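Local coordinates for protein nonribosomal peptide synthase (Streptomyces sp. MJ635-86F5, PDB 5JJP) that probably activates an aliphatic beta-amino acid as its adenylate with ATP, as an adenylation enzyme of the ANL superfamily, at residues 202-205 against 206-210. Sequence-based numbering, arbitrary orientation.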
loop_
_atom_site.group_PDB
_atom_site.type_symbol
_atom_site.label_atom_id
_atom_site.label_comp_id
_atom_site.label_asym_id
_atom_site.label_seq_id
_atom_site.Cartn_x
_atom_site.Cartn_y
_atom_site.Cartn_z
ATOM N N ARG A 202 -7.069 -11.108 4.163
ATOM C CA ARG A 202 -6.120 -12.152 4.492
ATOM C C ARG A 202 -4.810 -11.887 3.767
ATOM O O ARG A 202 -3.727 -12.019 4.342
ATOM C CB ARG A 202 -6.790 -13.455 4.084
ATOM C CG ARG A 202 -5.927 -14.673 3.946
ATOM C CD ARG A 202 -6.736 -15.926 3.617
ATOM N NE ARG A 202 -7.106 -16.052 2.217
ATOM C CZ ARG A 202 -7.601 -17.181 1.672
ATOM N NH1 ARG A 202 -7.774 -18.268 2.393
ATOM N NH2 ARG A 202 -7.959 -17.226 0.393
ATOM N N ALA A 203 -4.897 -11.519 2.489
ATOM C CA ALA A 203 -3.699 -11.420 1.658
ATOM C C ALA A 203 -2.886 -10.237 2.082
ATOM O O ALA A 203 -1.656 -10.316 2.126
ATOM C CB ALA A 203 -4.039 -11.311 0.194
ATOM N N ASN A 204 -3.544 -9.118 2.314
ATOM C CA ASN A 204 -2.804 -7.933 2.679
ATOM C C ASN A 204 -2.248 -8.029 4.094
ATOM O O ASN A 204 -1.120 -7.618 4.363
ATOM C CB ASN A 204 -3.595 -6.637 2.441
ATOM C CG ASN A 204 -2.676 -5.423 2.367
ATOM O OD1 ASN A 204 -1.643 -5.437 1.644
ATOM N ND2 ASN A 204 -2.966 -4.440 3.152
ATOM N N ILE A 205 -2.995 -8.678 4.971
ATOM C CA ILE A 205 -2.492 -8.978 6.313
ATOM C C ILE A 205 -1.239 -9.849 6.216
ATOM O O ILE A 205 -0.249 -9.634 6.941
ATOM C CB ILE A 205 -3.579 -9.609 7.176
ATOM C CG1 ILE A 205 -4.602 -8.547 7.587
ATOM C CG2 ILE A 205 -2.988 -10.196 8.451
ATOM C CD1 ILE A 205 -5.878 -9.121 8.108
ATOM N N ALA A 206 -1.225 -10.760 5.258
ATOM C CA ALA A 206 -0.064 -11.684 5.144
ATOM C C ALA A 206 1.166 -10.907 4.697
ATOM O O ALA A 206 2.257 -11.177 5.114
ATOM C CB ALA A 206 -0.377 -12.816 4.173
ATOM N N PHE A 207 0.948 -9.923 3.838
ATOM C CA PHE A 207 1.970 -9.042 3.440
ATOM C C PHE A 207 2.613 -8.303 4.657
ATOM O O PHE A 207 3.802 -8.322 4.824
ATOM C CB PHE A 207 1.436 -8.046 2.457
ATOM C CG PHE A 207 2.458 -7.056 2.023
ATOM C CD1 PHE A 207 3.498 -7.434 1.209
ATOM C CD2 PHE A 207 2.430 -5.731 2.500
ATOM C CE1 PHE A 207 4.499 -6.529 0.852
ATOM C CE2 PHE A 207 3.403 -4.833 2.139
ATOM C CZ PHE A 207 4.432 -5.227 1.306
ATOM N N HIS A 208 1.806 -7.611 5.454
ATOM C CA HIS A 208 2.326 -6.861 6.580
ATOM C C HIS A 208 3.005 -7.801 7.583
ATOM O O HIS A 208 4.064 -7.496 8.086
ATOM C CB HIS A 208 1.217 -6.040 7.205
ATOM C CG HIS A 208 0.727 -4.993 6.286
ATOM N ND1 HIS A 208 1.549 -3.983 5.836
ATOM C CD2 HIS A 208 -0.436 -4.867 5.612
ATOM C CE1 HIS A 208 0.888 -3.238 4.973
ATOM N NE2 HIS A 208 -0.313 -3.770 4.801
ATOM N N ARG A 209 2.417 -8.969 7.809
ATOM C CA ARG A 209 3.030 -9.927 8.695
ATOM C C ARG A 209 4.443 -10.301 8.248
ATOM O O ARG A 209 5.377 -10.369 9.061
ATOM C CB ARG A 209 2.196 -11.205 8.773
ATOM C CG ARG A 209 0.996 -11.145 9.680
ATOM C CD ARG A 209 0.623 -12.595 10.011
ATOM N NE ARG A 209 -0.028 -13.193 8.905
ATOM C CZ ARG A 209 0.296 -14.296 8.228
ATOM N NH1 ARG A 209 1.272 -15.132 8.569
ATOM N NH2 ARG A 209 -0.483 -14.580 7.169
ATOM N N GLY A 210 4.572 -10.646 6.972
ATOM C CA GLY A 210 5.867 -10.990 6.421
ATOM C C GLY A 210 6.837 -9.813 6.532
ATOM O O GLY A 210 7.964 -9.997 6.994
HETATM O O HOH W 1 -3.155 -13.571 6.684
#
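Asn204 and His208 meet one turn apart on the buried flank of helix 201-212, an alpha helix in the five-layered alpha-beta-alpha-beta-alpha sandwich of this adenylation enzyme. Asn204 ND2 lies in the plane of the imidazole, at its edge, 3.2 Å from His208 NE2, and the amide plane is turned nearly perpendicular to the ring (83°). By contrast, the same amide runs almost parallel to the ring of Phe207, whose CD2 sits over one face of the imidazole, near its rim. With CG anti to the backbone N (chi1 -160°), the Asn204 amide reaches both neighbours. Replacing Asn204 by an alanine is likely to leave the edge of His208 without its polar neighbour and open a gap beside Phe207. Leu31 and Met335 also touch Asn204, while Ala239 and Leu240 of helix 232-243 contact His208. On the exposed side Arg202 and Arg209 are joined through a single water. Arg209 CG lies 3.4 Å from Ile205 O, and the bend at chi3 (-76°) carries the guanidinium back toward that water. The water accepts from Arg209 NH2 and donates to Arg202 O, 2.9 Å from each; that carbonyl oxygen also accepts from Ala206 N.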